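Local coordinates for protein malyl-CoA lyase/beta-methylmalyl-CoA lyase (Methylobacterium extorquens, PDB 5UGR) that belongs to the HpcH/HpaI aldolase/citrate lyase family, folds as a TIM barrel and carries a bound magnesium ion, at residues H14-A19 against S34-I39; D226-D231 against G252-H257. All coordinates share one frame; numbering follows the deposited sequence.

In the fold
Contact 1 joins strand 16-21 to strand 38-42, and contact 2 joins the end of strand 223-226 and the loop after it to strand 252-255 of the eight-stranded parallel barrel. The two contacts flank the seam where strand 16-21 pairs with strand 252-255. Their centres lie 10 Å apart, and they meet where the first and last strands run side by side: E17 O is 2.8 Å from A255 N and R15 O is 3.0 Å from K253 N, both probable hydrogen bonds. The magnesium ion, bound by D45, E140 and D167, lies about 6 Å from the side chain of W254 and about 11 Å from that of E17.

Contact 1 (H14-A19 against S34-I39); sequences HRSELA and SKADVI
R15 and D37 meet with their flat ends almost in one plane, guanidinium and carboxylate being only 14° apart. NE of R15 gives a nearly straight bond, at 2.8 Å, to the syn lone pair of D37 OD2, part of a salt bridge. The backbone N of R15 takes the anti lone pair of the same OD2 at 2.9 Å, and two donors on one oxygen should fix the rotation of the carboxylate. D37 OD1, whose position is doubtful, also faces K324 at the C-terminal end of the modelled chain.

Beside it, S16 OG accepts the backbone N-H of D37 at 2.9 Å and is also hydrogen-bonded to N265 of helix 259-268. The side chain reaches back to D37 because chi1 (53°) sets OG between its own backbone N and carbonyl carbon.

On the sheet face that carries E17 and V38, methyl CG2 of V38 sits over the H14 imidazole, 3.7 Å from its centroid in a CH-pi contact. The ring's NE2 is bonded at 2.8 Å to E17 OE2, which lies close to the ring plane, while the N-H comes in from above the carboxylate plane; this bond steadies the ring under the methyl. E17 CG approaches V38 CG1. On the face of L18 and I39, L18 CB packs on A36 CB at 3.8 Å and, more loosely, on I39 CG1.

Between the faces, V38 N bonds to S16 O and L18 N to V38 O, a parallel ladder joining the two strands of the first beta-alpha-beta unit of a TIM barrel.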
loop_
_atom_site.group_PDB
_atom_site.type_symbol
_atom_site.label_atom_id
_atom_site.label_comp_id
_atom_site.label_asym_id
_atom_site.label_seq_id
_atom_site.Cartn_x
_atom_site.Cartn_y
_atom_site.Cartn_z
ATOM N N HIS A 14 -19.327 4.694 -28.254
ATOM C CA HIS A 14 -18.249 3.735 -28.452
ATOM C C HIS A 14 -18.794 2.311 -28.658
ATOM O O HIS A 14 -18.355 1.354 -28.020
ATOM C CB HIS A 14 -17.345 3.834 -27.222
ATOM C CG HIS A 14 -16.003 3.241 -27.378
ATOM N ND1 HIS A 14 -14.933 3.647 -26.600
ATOM C CD2 HIS A 14 -15.530 2.284 -28.197
ATOM C CE1 HIS A 14 -13.861 2.980 -26.964
ATOM N NE2 HIS A 14 -14.206 2.133 -27.910
ATOM N N ARG A 15 -19.765 2.160 -29.542
ATOM C CA ARG A 15 -20.343 0.839 -29.822
ATOM C C ARG A 15 -19.425 -0.084 -30.626
ATOM O O ARG A 15 -19.397 -1.307 -30.433
ATOM C CB ARG A 15 -21.677 0.998 -30.556
ATOM C CG ARG A 15 -22.734 1.794 -29.833
ATOM C CD ARG A 15 -23.849 2.200 -30.745
ATOM N NE ARG A 15 -23.380 2.983 -31.865
ATOM C CZ ARG A 15 -24.083 3.210 -32.973
ATOM N NH1 ARG A 15 -25.320 2.742 -33.128
ATOM N NH2 ARG A 15 -23.561 3.929 -33.937
ATOM N N SER A 16 -18.737 0.523 -31.588
ATOM C CA SER A 16 -17.898 -0.151 -32.551
ATOM C C SER A 16 -16.549 0.513 -32.595
ATOM O O SER A 16 -16.446 1.757 -32.622
ATOM C CB SER A 16 -18.560 -0.125 -33.944
ATOM O OG SER A 16 -18.924 1.183 -34.342
ATOM N N GLU A 17 -15.501 -0.326 -32.576
ATOM C CA GLU A 17 -14.111 0.180 -32.599
ATOM C C GLU A 17 -13.386 -0.552 -33.698
ATOM O O GLU A 17 -13.071 -1.751 -33.563
ATOM C CB GLU A 17 -13.485 -0.040 -31.227
ATOM C CG GLU A 17 -12.018 0.337 -31.116
ATOM C CD GLU A 17 -11.476 0.328 -29.683
ATOM O OE1 GLU A 17 -10.220 0.420 -29.489
ATOM O OE2 GLU A 17 -12.317 0.250 -28.745
ATOM N N LEU A 18 -13.121 0.169 -34.804
ATOM C CA LEU A 18 -12.527 -0.455 -35.993
ATOM C C LEU A 18 -11.020 -0.289 -35.970
ATOM O O LEU A 18 -10.516 0.830 -35.837
ATOM C CB LEU A 18 -13.094 0.207 -37.247
ATOM C CG LEU A 18 -12.536 -0.238 -38.583
ATOM C CD1 LEU A 18 -12.999 -1.649 -38.879
ATOM C CD2 LEU A 18 -12.982 0.691 -39.690
ATOM N N ALA A 19 -10.318 -1.411 -36.142
ATOM C CA ALA A 19 -8.885 -1.475 -36.248
ATOM C C ALA A 19 -8.452 -1.360 -37.693
ATOM O O ALA A 19 -8.904 -2.142 -38.524
ATOM C CB ALA A 19 -8.406 -2.795 -35.711
ATOM N N SER A 34 -16.645 4.767 -43.180
ATOM C CA SER A 34 -17.366 3.684 -42.527
ATOM C C SER A 34 -18.297 4.232 -41.449
ATOM O O SER A 34 -18.291 5.408 -41.096
ATOM C CB SER A 34 -16.421 2.669 -41.918
ATOM O OG SER A 34 -15.867 3.171 -40.725
ATOM N N LYS A 35 -19.097 3.300 -40.948
ATOM C CA LYS A 35 -20.034 3.542 -39.861
ATOM C C LYS A 35 -19.496 3.254 -38.456
ATOM O O LYS A 35 -20.248 3.273 -37.476
ATOM C CB LYS A 35 -21.328 2.786 -40.118
ATOM C CG LYS A 35 -22.092 3.279 -41.359
ATOM C CD LYS A 35 -23.325 2.444 -41.567
ATOM C CE LYS A 35 -23.976 2.847 -42.892
ATOM N NZ LYS A 35 -25.255 2.091 -43.052
ATOM N N ALA A 36 -18.201 3.071 -38.330
ATOM C CA ALA A 36 -17.600 2.841 -36.999
ATOM C C ALA A 36 -17.703 4.090 -36.170
ATOM O O ALA A 36 -17.531 5.207 -36.666
ATOM C CB ALA A 36 -16.149 2.485 -37.153
ATOM N N ASP A 37 -17.925 3.897 -34.867
ATOM C CA ASP A 37 -17.929 5.031 -33.918
ATOM C C ASP A 37 -16.533 5.527 -33.624
ATOM O O ASP A 37 -16.299 6.723 -33.440
ATOM C CB ASP A 37 -18.590 4.636 -32.615
ATOM C CG ASP A 37 -20.117 4.354 -32.727
ATOM O OD1 ASP A 37 -20.761 4.875 -33.669
ATOM O OD2 ASP A 37 -20.656 3.691 -31.800
ATOM N N VAL A 38 -15.632 4.567 -33.445
ATOM C CA VAL A 38 -14.254 4.825 -33.040
ATOM C C VAL A 38 -13.370 4.077 -34.032
ATOM O O VAL A 38 -13.675 2.945 -34.383
ATOM C CB VAL A 38 -13.990 4.239 -31.605
ATOM C CG1 VAL A 38 -12.549 4.427 -31.184
ATOM C CG2 VAL A 38 -14.916 4.866 -30.563
ATOM N N ILE A 39 -12.290 4.709 -34.473
ATOM C CA ILE A 39 -11.301 4.044 -35.315
ATOM C C ILE A 39 -9.943 4.190 -34.678
ATOM O O ILE A 39 -9.580 5.298 -34.260
ATOM C CB ILE A 39 -11.244 4.652 -36.771
ATOM C CG1 ILE A 39 -12.564 4.338 -37.481
ATOM C CG2 ILE A 39 -10.039 4.059 -37.539
ATOM C CD1 ILE A 39 -12.667 4.919 -38.891
#

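Contact 2 (D226-D231 against G252-H257); sequences DGPFGD and GKWAIH
With chi1 near 180° in both, D226 and K253 send their side chains off in the same direction from paired strand positions and run side by side. The lysine stays extended until chi4 (56°), where a final bend turns NZ in between two acceptors. It bonds to D226 OD2 at 2.7 Å, a salt bridge in which the amine stands well above the carboxylate plane, and to G227 O at 2.8 Å. A bridging water takes a third bond from NZ and gives one to P228 O, so the buried ammonium is gripped from several sides, and D226 OD1 is held in turn by Q210.

The backbones form the last strand pairing of the TIM barrel before it closes: D226 N bonds to G252 O, and W254 N to D226 O. Beyond D226 the leading chain leaves the sheet as a loop, and a second water links F229 N and W254 O, accepting from the first and donating to the second.

W254 meets G227 with one face of its indole. CA of G227 lies over the five-membered ring, 3.8 Å from its centroid, while P228 CD makes an off-centre CH-pi contact with the six-membered ring, 3.7 Å from CE3. The indole NE1 bonds to S162, and F40 meets W254 edge-to-face. Farther along, I256 turns CG2 onto P228 CB at 3.9 Å and lays CG1 against the carbonyl oxygen of F229.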
loop_
_atom_site.group_PDB
_atom_site.type_symbol
_atom_site.label_atom_id
_atom_site.label_comp_id
_atom_site.label_asym_id
_atom_site.label_seq_id
_atom_site.Cartn_x
_atom_site.Cartn_y
_atom_site.Cartn_z
ATOM N N ASP A 226 -15.053 -4.674 -25.419
ATOM C CA ASP A 226 -14.591 -6.030 -25.714
ATOM C C ASP A 226 -13.745 -6.001 -26.970
ATOM O O ASP A 226 -14.019 -5.217 -27.894
ATOM C CB ASP A 226 -15.818 -6.938 -25.907
ATOM C CG ASP A 226 -15.490 -8.419 -25.898
ATOM O OD1 ASP A 226 -14.476 -8.813 -25.260
ATOM O OD2 ASP A 226 -16.226 -9.156 -26.619
ATOM N N GLY A 227 -12.762 -6.886 -27.043
ATOM C CA GLY A 227 -11.785 -6.896 -28.116
ATOM C C GLY A 227 -12.211 -7.693 -29.374
ATOM O O GLY A 227 -13.411 -7.849 -29.648
ATOM N N PRO A 228 -11.235 -8.193 -30.113
ATOM C CA PRO A 228 -11.494 -8.744 -31.434
ATOM C C PRO A 228 -12.119 -10.128 -31.399
ATOM O O PRO A 228 -11.905 -10.883 -30.440
ATOM C CB PRO A 228 -10.095 -8.794 -32.060
ATOM C CG PRO A 228 -9.180 -8.978 -30.866
ATOM C CD PRO A 228 -9.797 -8.169 -29.764
ATOM N N PHE A 229 -12.850 -10.459 -32.481
ATOM C CA PHE A 229 -13.422 -11.783 -32.753
ATOM C C PHE A 229 -12.996 -12.106 -34.175
ATOM O O PHE A 229 -13.279 -11.338 -35.095
ATOM C CB PHE A 229 -14.921 -11.696 -32.640
ATOM C CG PHE A 229 -15.652 -12.995 -32.901
ATOM C CD1 PHE A 229 -15.838 -13.911 -31.883
ATOM C CD2 PHE A 229 -16.092 -13.338 -34.177
ATOM C CE1 PHE A 229 -16.510 -15.099 -32.111
ATOM C CE2 PHE A 229 -16.789 -14.519 -34.410
ATOM C CZ PHE A 229 -16.987 -15.408 -33.381
ATOM N N GLY A 230 -12.263 -13.215 -34.328
ATOM C CA GLY A 230 -11.559 -13.486 -35.587
ATOM C C GLY A 230 -12.335 -14.152 -36.691
ATOM O O GLY A 230 -11.910 -14.102 -37.863
ATOM N N ASP A 231 -13.468 -14.766 -36.386
ATOM C CA ASP A 231 -14.117 -15.553 -37.414
ATOM C C ASP A 231 -15.118 -14.722 -38.185
ATOM O O ASP A 231 -16.293 -14.622 -37.834
ATOM C CB ASP A 231 -14.737 -16.829 -36.835
ATOM C CG ASP A 231 -15.284 -17.772 -37.927
ATOM O OD1 ASP A 231 -15.260 -17.388 -39.138
ATOM O OD2 ASP A 231 -15.700 -18.906 -37.544
ATOM N N GLY A 252 -19.168 -1.577 -25.885
ATOM C CA GLY A 252 -18.847 -1.730 -27.306
ATOM C C GLY A 252 -17.896 -2.854 -27.552
ATOM O O GLY A 252 -17.466 -3.542 -26.603
ATOM N N LYS A 253 -17.587 -3.079 -28.837
ATOM C CA LYS A 253 -16.726 -4.185 -29.244
ATOM C C LYS A 253 -15.954 -3.805 -30.494
ATOM O O LYS A 253 -16.409 -2.992 -31.353
ATOM C CB LYS A 253 -17.530 -5.465 -29.513
ATOM C CG LYS A 253 -16.731 -6.740 -29.771
ATOM C CD LYS A 253 -17.581 -7.988 -29.775
ATOM C CE LYS A 253 -16.816 -9.237 -30.151
ATOM N NZ LYS A 253 -15.647 -9.434 -29.256
ATOM N N TRP A 254 -14.752 -4.411 -30.594
ATOM C CA TRP A 254 -13.958 -4.203 -31.778
ATOM C C TRP A 254 -14.600 -4.819 -33.028
ATOM O O TRP A 254 -15.230 -5.860 -32.977
ATOM C CB TRP A 254 -12.555 -4.788 -31.641
ATOM C CG TRP A 254 -11.677 -4.083 -30.654
ATOM C CD1 TRP A 254 -12.039 -3.300 -29.577
ATOM C CD2 TRP A 254 -10.264 -4.192 -30.612
ATOM N NE1 TRP A 254 -10.917 -2.891 -28.901
ATOM C CE2 TRP A 254 -9.805 -3.433 -29.506
ATOM C CE3 TRP A 254 -9.344 -4.858 -31.399
ATOM C CZ2 TRP A 254 -8.462 -3.340 -29.193
ATOM C CZ3 TRP A 254 -8.022 -4.773 -31.104
ATOM C CH2 TRP A 254 -7.571 -4.032 -29.996
ATOM N N ALA A 255 -14.305 -4.156 -34.146
ATOM C CA ALA A 255 -14.499 -4.680 -35.482
ATOM C C ALA A 255 -13.117 -4.767 -36.142
ATOM O O ALA A 255 -12.387 -3.772 -36.231
ATOM C CB ALA A 255 -15.453 -3.801 -36.288
ATOM N N ILE A 256 -12.781 -5.948 -36.595
ATOM C CA ILE A 256 -11.522 -6.150 -37.326
ATOM C C ILE A 256 -11.794 -6.590 -38.763
ATOM O O ILE A 256 -10.855 -6.900 -39.509
ATOM C CB ILE A 256 -10.522 -7.087 -36.597
ATOM C CG1 ILE A 256 -11.085 -8.470 -36.368
ATOM C CG2 ILE A 256 -10.042 -6.492 -35.267
ATOM C CD1 ILE A 256 -9.988 -9.478 -36.003
ATOM N N HIS A 257 -13.057 -6.599 -39.146
ATOM C CA HIS A 257 -13.516 -6.817 -40.536
ATOM C C HIS A 257 -14.728 -5.944 -40.709
ATOM O O HIS A 257 -15.528 -5.780 -39.766
ATOM C CB HIS A 257 -13.908 -8.262 -40.699
ATOM C CG HIS A 257 -14.295 -8.633 -42.089
ATOM N ND1 HIS A 257 -15.594 -8.541 -42.567
ATOM C CD2 HIS A 257 -13.553 -9.120 -43.105
ATOM C CE1 HIS A 257 -15.622 -8.944 -43.823
ATOM N NE2 HIS A 257 -14.398 -9.302 -44.179
HETATM O O HOH W 1 -14.087 -11.745 -29.015
HETATM O O HOH W 2 -13.740 -8.072 -33.886
#